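Local coordinates for LYND (Lyngbya aestuarii, PDB 4V1T), which probably catalyses ATP-dependent cyclodehydration of cysteine residues in precursor peptides, forming thiazoline rings during cyanobactin biosynthesis, at residues Ile9-His14 with Phe95-Gly100; Glu83-Leu88 with Val105-Leu110; Glu618-Gly623 with Glu667-His672. All coordinates share one frame; numbering follows the deposited sequence.

Contact 1. Residues Ile9-His14 with Phe95-Gly100; sequences IQPHFH and FWSELG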
# COMPACT_ATOMS: atom_id res chain seq x y z
N ILE B 9 -2.12 -3.76 -39.15
CA ILE B 9 -1.55 -3.45 -37.87
C ILE B 9 -2.69 -3.61 -36.87
O ILE B 9 -3.83 -3.20 -37.12
CB ILE B 9 -0.98 -2.03 -37.80
CG1 ILE B 9 0.13 -1.84 -38.85
CG2 ILE B 9 -0.41 -1.75 -36.42
CD1 ILE B 9 1.31 -2.79 -38.71
N GLN B 10 -2.39 -4.23 -35.75
CA GLN B 10 -3.43 -4.60 -34.81
C GLN B 10 -4.30 -3.41 -34.43
O GLN B 10 -3.78 -2.34 -34.13
CB GLN B 10 -2.83 -5.27 -33.56
CG GLN B 10 -1.50 -4.74 -33.04
CD GLN B 10 -0.70 -5.86 -32.41
OE1 GLN B 10 -0.74 -7.01 -32.88
NE2 GLN B 10 0.01 -5.56 -31.34
N PRO B 11 -5.63 -3.61 -34.48
CA PRO B 11 -6.60 -2.52 -34.58
C PRO B 11 -6.80 -1.68 -33.33
O PRO B 11 -7.57 -0.72 -33.37
CB PRO B 11 -7.89 -3.24 -34.95
CG PRO B 11 -7.75 -4.59 -34.38
CD PRO B 11 -6.29 -4.93 -34.50
N HIS B 12 -6.11 -2.00 -32.24
CA HIS B 12 -6.24 -1.19 -31.03
C HIS B 12 -5.32 0.02 -31.13
O HIS B 12 -5.41 0.95 -30.33
CB HIS B 12 -5.95 -2.02 -29.77
CG HIS B 12 -4.53 -2.47 -29.63
ND1 HIS B 12 -3.57 -1.68 -29.04
CD2 HIS B 12 -3.91 -3.63 -29.97
CE1 HIS B 12 -2.42 -2.33 -29.03
NE2 HIS B 12 -2.60 -3.52 -29.58
N PHE B 13 -4.44 0.02 -32.13
CA PHE B 13 -3.57 1.16 -32.39
C PHE B 13 -4.20 2.17 -33.33
O PHE B 13 -4.77 1.81 -34.35
CB PHE B 13 -2.24 0.69 -32.99
CG PHE B 13 -1.32 0.05 -32.00
CD1 PHE B 13 -1.04 0.66 -30.78
CD2 PHE B 13 -0.72 -1.18 -32.28
CE1 PHE B 13 -0.20 0.06 -29.87
CE2 PHE B 13 0.13 -1.78 -31.37
CZ PHE B 13 0.38 -1.16 -30.15
N HIS B 14 -4.11 3.44 -32.96
CA HIS B 14 -4.34 4.52 -33.91
C HIS B 14 -3.00 4.80 -34.61
O HIS B 14 -1.99 5.08 -33.95
CB HIS B 14 -4.86 5.77 -33.20
CG HIS B 14 -4.76 7.01 -34.02
ND1 HIS B 14 -5.34 7.13 -35.26
CD2 HIS B 14 -4.15 8.19 -33.77
CE1 HIS B 14 -5.08 8.33 -35.75
NE2 HIS B 14 -4.36 9.00 -34.87
N PHE B 95 -10.21 -4.89 -28.87
CA PHE B 95 -10.20 -5.33 -27.49
C PHE B 95 -9.28 -6.52 -27.31
O PHE B 95 -8.51 -6.59 -26.36
CB PHE B 95 -11.62 -5.66 -27.02
CG PHE B 95 -11.71 -5.94 -25.55
CD1 PHE B 95 -11.93 -4.90 -24.65
CD2 PHE B 95 -11.54 -7.21 -25.07
CE1 PHE B 95 -12.00 -5.16 -23.30
CE2 PHE B 95 -11.60 -7.47 -23.70
CZ PHE B 95 -11.83 -6.44 -22.83
N TRP B 96 -9.36 -7.46 -28.25
CA TRP B 96 -8.59 -8.69 -28.16
C TRP B 96 -7.15 -8.51 -28.57
O TRP B 96 -6.26 -9.14 -28.00
CB TRP B 96 -9.28 -9.78 -28.98
CG TRP B 96 -10.64 -10.12 -28.40
CD1 TRP B 96 -11.85 -9.99 -29.02
CD2 TRP B 96 -10.92 -10.59 -27.08
NE1 TRP B 96 -12.86 -10.36 -28.17
CE2 TRP B 96 -12.32 -10.73 -26.97
CE3 TRP B 96 -10.12 -10.90 -25.98
CZ2 TRP B 96 -12.94 -11.18 -25.80
CZ3 TRP B 96 -10.73 -11.34 -24.82
CH2 TRP B 96 -12.13 -11.48 -24.74
N SER B 97 -6.90 -7.66 -29.55
CA SER B 97 -5.52 -7.41 -29.99
C SER B 97 -4.77 -6.67 -28.90
O SER B 97 -3.57 -6.83 -28.76
CB SER B 97 -5.47 -6.61 -31.30
OG SER B 97 -6.17 -5.38 -31.22
N GLU B 98 -5.49 -5.86 -28.13
CA GLU B 98 -4.88 -5.12 -27.03
C GLU B 98 -4.45 -6.06 -25.90
O GLU B 98 -3.53 -5.76 -25.15
CB GLU B 98 -5.85 -4.06 -26.50
CG GLU B 98 -5.16 -2.97 -25.70
CD GLU B 98 -6.14 -1.93 -25.22
OE1 GLU B 98 -6.85 -2.23 -24.25
OE2 GLU B 98 -6.20 -0.83 -25.81
N LEU B 99 -5.13 -7.19 -25.80
CA LEU B 99 -4.75 -8.23 -24.84
C LEU B 99 -3.68 -9.15 -25.42
O LEU B 99 -3.29 -10.12 -24.79
CB LEU B 99 -5.98 -9.03 -24.43
CG LEU B 99 -6.95 -8.28 -23.51
CD1 LEU B 99 -8.27 -9.03 -23.40
CD2 LEU B 99 -6.32 -8.09 -22.13
N GLY B 100 -3.22 -8.84 -26.62
CA GLY B 100 -2.17 -9.60 -27.27
C GLY B 100 -2.69 -10.83 -28.00
O GLY B 100 -1.93 -11.76 -28.25
O HOH W 1 -3.41 -0.01 -26.11
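His-12 and Ser-97 meet at the centre of this contact. Polar groups take part, yet no direct hydrogen bond crosses between the two segments. Ser-97 OG lies at the edge of the His-12 ring, near its plane, with CD2 and OG 3.1 Å apart. This is a close van der Waals approach. The hydroxyl itself is hydrogen-bonded to the carbonyls of Ala-93 and Ala-94, one turn back in its own helix. Pro-11 CD also lies against this hydroxyl oxygen, 3.3 Å from Ser-97 OG.

The ring interaction is a CH-pi contact. Glu-98 CA sits over one face of the His-12 imidazole, 3.7 Å from the centroid and 23° off the ring normal. His-12 CG lies between the backbone N and the carbonyl carbon (chi1 68°), which stands the ring up against the helix end. The Glu-98 carboxylate plane is turned 75° from the imidazole.

Carbon-to-carbon packing fills in beside the histidine. Gln-10 CB rests on Ser-97 CB at 3.7 Å.

A water lies between the His-12 ring and the Glu-98 carboxylate. It donates to Glu-98 OE2 at 2.9 Å and accepts a weak bond from His-12 ND1 at 3.4 Å. The other carboxylate oxygen, Glu-98 OE1, is hydrogen-bonded to Ser-188 and Ser-296 of the second subunit. Pro-11 O accepts from Arg-246 of that subunit, so the contact is part of the subunit interface.

Two backbone motifs meet here. A type I turn from Gln-10 to Phe-13 joins strands 6-9 and 14-18 of the winged helix-turn-helix domain. It packs on the last turn of helix 90-98, where Gly-100, with positive phi, closes a Schellman motif.

Contact 2. Residues Glu83-Leu88 with Val105-Leu110; sequences EAAPEL and VAAEAL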
# COMPACT_ATOMS: atom_id res chain seq x y z
N GLU B 83 -3.20 -11.03 -38.82
CA GLU B 83 -4.29 -11.33 -39.73
C GLU B 83 -5.56 -10.67 -39.20
O GLU B 83 -5.81 -10.67 -37.99
CB GLU B 83 -4.47 -12.84 -39.83
CG GLU B 83 -4.98 -13.36 -41.16
CD GLU B 83 -5.39 -14.82 -41.08
OE1 GLU B 83 -4.98 -15.50 -40.11
OE2 GLU B 83 -6.13 -15.27 -41.98
N ALA B 84 -6.37 -10.11 -40.09
CA ALA B 84 -7.64 -9.54 -39.68
C ALA B 84 -8.72 -10.62 -39.65
O ALA B 84 -8.70 -11.55 -40.46
CB ALA B 84 -8.05 -8.41 -40.59
N ALA B 85 -9.65 -10.49 -38.70
CA ALA B 85 -10.77 -11.42 -38.58
C ALA B 85 -12.04 -10.76 -39.10
O ALA B 85 -12.62 -9.91 -38.42
CB ALA B 85 -10.96 -11.85 -37.14
N PRO B 86 -12.48 -11.15 -40.31
CA PRO B 86 -13.63 -10.47 -40.94
C PRO B 86 -14.89 -10.49 -40.10
O PRO B 86 -15.69 -9.56 -40.19
CB PRO B 86 -13.85 -11.28 -42.23
CG PRO B 86 -12.54 -11.92 -42.51
CD PRO B 86 -11.92 -12.20 -41.18
N GLU B 87 -15.07 -11.52 -39.29
CA GLU B 87 -16.30 -11.71 -38.54
C GLU B 87 -16.37 -10.87 -37.28
O GLU B 87 -17.37 -10.88 -36.58
CB GLU B 87 -16.51 -13.19 -38.18
CG GLU B 87 -15.33 -13.85 -37.49
CD GLU B 87 -14.37 -14.49 -38.47
OE1 GLU B 87 -14.71 -15.54 -39.06
OE2 GLU B 87 -13.27 -13.95 -38.66
N LEU B 88 -15.30 -10.13 -36.99
CA LEU B 88 -15.27 -9.26 -35.80
C LEU B 88 -15.31 -7.79 -36.19
O LEU B 88 -14.68 -7.39 -37.16
CB LEU B 88 -14.00 -9.52 -34.99
CG LEU B 88 -13.82 -10.89 -34.36
CD1 LEU B 88 -12.46 -10.96 -33.69
CD2 LEU B 88 -14.93 -11.20 -33.37
N VAL B 105 -7.86 -15.68 -33.92
CA VAL B 105 -7.81 -16.61 -32.79
C VAL B 105 -8.92 -16.33 -31.78
O VAL B 105 -9.54 -17.25 -31.26
CB VAL B 105 -6.45 -16.55 -32.06
CG1 VAL B 105 -6.47 -17.38 -30.79
CG2 VAL B 105 -5.33 -17.03 -32.99
N ALA B 106 -9.16 -15.05 -31.52
CA ALA B 106 -10.22 -14.63 -30.60
C ALA B 106 -11.58 -15.03 -31.13
O ALA B 106 -12.44 -15.48 -30.39
CB ALA B 106 -10.16 -13.13 -30.35
N ALA B 107 -11.78 -14.84 -32.43
CA ALA B 107 -13.05 -15.15 -33.06
C ALA B 107 -13.40 -16.64 -32.91
O ALA B 107 -14.55 -17.00 -32.69
CB ALA B 107 -13.01 -14.77 -34.53
N GLU B 108 -12.38 -17.49 -33.04
CA GLU B 108 -12.59 -18.93 -32.92
C GLU B 108 -12.90 -19.31 -31.46
O GLU B 108 -13.78 -20.13 -31.19
CB GLU B 108 -11.37 -19.69 -33.42
CG GLU B 108 -11.70 -21.01 -34.12
CD GLU B 108 -12.30 -20.81 -35.50
OE1 GLU B 108 -11.91 -19.84 -36.20
OE2 GLU B 108 -13.16 -21.62 -35.88
N ALA B 109 -12.17 -18.72 -30.53
CA ALA B 109 -12.37 -19.01 -29.12
C ALA B 109 -13.77 -18.64 -28.65
O ALA B 109 -14.36 -19.32 -27.81
CB ALA B 109 -11.34 -18.27 -28.29
N LEU B 110 -14.30 -17.56 -29.20
CA LEU B 110 -15.61 -17.06 -28.82
C LEU B 110 -16.76 -17.97 -29.26
O LEU B 110 -17.89 -17.80 -28.81
CB LEU B 110 -15.82 -15.65 -29.38
CG LEU B 110 -15.02 -14.51 -28.74
CD1 LEU B 110 -15.24 -13.22 -29.50
CD2 LEU B 110 -15.39 -14.32 -27.29
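Ala-85 brings the loop after strand 81-83 up to Ala-107 of helix 103-109. Their CB atoms are 4.4 Å apart, an ordinary methyl-to-methyl contact. The Ala-85 methyl also touches Pro-103 and Pro-104, at the start of the same helix. The first turn and the next therefore both lie against this loop.

From Ala-85 the chain makes a type I beta turn that ends at Leu-88. The backbone bond from Leu-88 N to Ala-85 O, 3.0 Å, closes it. The turn carries Ala-85, Glu-87 and Leu-88 round to the helix, and the CB of each is directed toward it.

Glu-87 offers its aliphatic part. Its CG reaches the Ala-107 methyl at 3.9 Å. A first torsion of 52°, with CG between the backbone N and the carbonyl carbon, lays that carbon against the methyl. The carboxylate has a long, weak ion pair with Arg-111. Glu-108 is near as well, but the OE1 atoms of Glu-87 and Glu-108 stay 5.9 Å apart. Glu-87 also touches a crystal neighbour, and its conformation may owe something to that.

Leu-88 gives the main apolar surface of the loop. Each of its two methyl branches has its own partner. CD1 meets the Ala-107 CB at 3.9 Å. CD2 is directed on to Leu-110 CD1, a looser contact at 4.4 Å.

Ala-107 is thus touched by three residues of the loop. Its short side chain lets the turn come near the helix backbone. No hydrogen bond or salt bridge passes between the two segments. The chemistry implies that apolar surfaces hold them together, with the glutamate contributing carbon and its charge left at the exposed margin.

Contact 3. Residues Glu618-Gly623 with Glu667-His672; sequences ERLILG and EKLADH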
# COMPACT_ATOMS: atom_id res chain seq x y z
N GLU B 618 -6.01 7.11 36.86
CA GLU B 618 -4.58 6.94 36.61
C GLU B 618 -4.27 6.09 35.37
O GLU B 618 -3.19 6.20 34.81
CB GLU B 618 -3.90 6.32 37.83
CG GLU B 618 -3.85 7.26 39.02
CD GLU B 618 -2.97 6.75 40.14
OE1 GLU B 618 -2.25 5.74 39.93
OE2 GLU B 618 -2.99 7.35 41.24
N ARG B 619 -5.23 5.26 34.97
CA ARG B 619 -5.11 4.41 33.79
C ARG B 619 -3.81 3.62 33.83
O ARG B 619 -2.96 3.74 32.94
CB ARG B 619 -5.15 5.25 32.50
CG ARG B 619 -6.28 6.26 32.44
CD ARG B 619 -7.47 5.80 31.63
NE ARG B 619 -8.02 6.93 30.88
CZ ARG B 619 -9.22 6.97 30.33
NH1 ARG B 619 -10.03 5.93 30.45
NH2 ARG B 619 -9.62 8.05 29.68
N LEU B 620 -3.64 2.85 34.89
CA LEU B 620 -2.45 2.04 35.05
C LEU B 620 -2.36 1.06 33.89
O LEU B 620 -3.25 0.24 33.66
CB LEU B 620 -2.44 1.29 36.38
CG LEU B 620 -2.33 2.18 37.62
CD1 LEU B 620 -2.47 1.35 38.89
CD2 LEU B 620 -1.02 2.95 37.62
N ILE B 621 -1.29 1.18 33.15
CA ILE B 621 -1.07 0.31 32.03
C ILE B 621 0.33 -0.24 32.15
O ILE B 621 1.24 0.38 32.69
CB ILE B 621 -1.33 1.07 30.72
CG1 ILE B 621 -2.84 1.37 30.65
CG2 ILE B 621 -0.90 0.24 29.51
CD1 ILE B 621 -3.25 2.27 29.55
N LEU B 622 0.51 -1.44 31.64
CA LEU B 622 1.80 -2.07 31.66
C LEU B 622 1.96 -3.03 30.49
O LEU B 622 0.99 -3.42 29.84
CB LEU B 622 2.01 -2.76 33.01
CG LEU B 622 0.81 -3.53 33.53
CD1 LEU B 622 0.76 -4.86 32.82
CD2 LEU B 622 0.89 -3.72 35.03
N GLY B 623 3.21 -3.39 30.22
CA GLY B 623 3.54 -4.23 29.08
C GLY B 623 4.80 -5.00 29.38
O GLY B 623 5.63 -4.55 30.16
N GLU B 667 -8.24 1.61 39.71
CA GLU B 667 -7.02 1.30 40.44
C GLU B 667 -5.99 2.42 40.40
O GLU B 667 -5.81 3.09 39.39
CB GLU B 667 -6.40 0.02 39.91
CG GLU B 667 -7.26 -1.20 40.08
CD GLU B 667 -7.79 -1.33 41.49
OE1 GLU B 667 -6.97 -1.32 42.44
OE2 GLU B 667 -9.02 -1.43 41.65
N LYS B 668 -5.30 2.57 41.53
CA LYS B 668 -4.31 3.61 41.70
C LYS B 668 -2.95 3.02 42.04
O LYS B 668 -2.83 1.85 42.41
CB LYS B 668 -4.73 4.57 42.81
CG LYS B 668 -5.72 5.65 42.38
CD LYS B 668 -6.93 5.72 43.29
CE LYS B 668 -7.65 7.05 43.18
NZ LYS B 668 -7.72 7.55 41.77
N LEU B 669 -1.93 3.84 41.93
CA LEU B 669 -0.56 3.42 42.22
C LEU B 669 -0.44 3.09 43.71
O LEU B 669 0.27 2.17 44.11
CB LEU B 669 0.42 4.52 41.81
CG LEU B 669 1.75 4.17 41.16
CD1 LEU B 669 1.65 3.12 40.08
CD2 LEU B 669 2.33 5.44 40.57
N ALA B 670 -1.18 3.83 44.53
CA ALA B 670 -1.19 3.61 45.97
C ALA B 670 -1.81 2.27 46.35
O ALA B 670 -1.62 1.79 47.47
CB ALA B 670 -1.93 4.74 46.66
N ASP B 671 -2.57 1.68 45.44
CA ASP B 671 -3.19 0.38 45.68
C ASP B 671 -2.26 -0.78 45.35
O ASP B 671 -2.53 -1.91 45.75
CB ASP B 671 -4.47 0.24 44.85
CG ASP B 671 -5.61 1.10 45.36
OD1 ASP B 671 -6.10 0.84 46.48
OD2 ASP B 671 -6.04 2.00 44.62
N HIS B 672 -1.20 -0.51 44.59
CA HIS B 672 -0.27 -1.54 44.13
C HIS B 672 1.17 -1.02 44.13
O HIS B 672 1.72 -0.70 43.08
CB HIS B 672 -0.65 -2.01 42.72
CG HIS B 672 -2.10 -2.32 42.57
ND1 HIS B 672 -2.63 -3.56 42.86
CD2 HIS B 672 -3.14 -1.55 42.17
CE1 HIS B 672 -3.94 -3.55 42.64
NE2 HIS B 672 -4.28 -2.34 42.22
O HOH W 2 -1.57 6.58 43.61
O HOH W 3 -7.13 5.17 38.32
O HOH W 4 -5.47 2.26 36.64
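Glu-618 reaches across to the backbone of Leu-669. Its OE1 accepts from Leu-669 N at 2.8 Å, on the syn side and 33° out of the carboxylate plane. The N-H...O angle of 136° is well short of straight. OE2 lies alongside Lys-668 CG at 3.4 Å; the amine is farther off. A water donates to OE2 and accepts from Ala-670 N. With an alanine here, Leu-669 N would probably lose its carboxylate acceptor, and the water on Ala-670 N its carboxylate partner.

Beside the glutamate, Leu-620 CD2 packs on Leu-669 CD1 at 3.6 Å. Its CD1 branch lies at 3.6 Å from Lys-668 O. Two more waters bridge Glu-667 O to the backbone N atoms of Glu-618 and Leu-620.

Bonds within the second segment shape its turn. Lys-668 N donates to Asp-671 OD2. His-672 NE2 donates to Glu-667 OE1 at 2.9 Å, while His-672 ND1 is hydrogen-bonded to Tyr-674.

The contact joins the residues leading into strand 621-626, an edge strand of a three-stranded antiparallel sheet, to the loop after helix 661-666. Leu-669 also touches Trp-593 and Asn-611 on the other two strands.

Overall arrangement
Contacts 1 and 2 lie together in the N-terminal part, their centres about 12 Å apart. Their segments alternate along the chain, so the two contacts cross. Contact 1 packs helix 90-98 on the loop between strands 6-9 and 14-18. Contact 2 packs the next helix, 103-109, on the loop after strand 81-83. The helices touch directly: Trp-96 CG is 3.6 Å from Ala-106 CB. Contact 3 comes much later in sequence, in the YcaO family region, on the opposite side of the chain's centre. Its centre is about 69 Å from that of contact 1 and about 75 Å from that of contact 2. The N-terminal contacts and the YcaO-region contact thus lie in separate parts of the chain, with no direct touch between them.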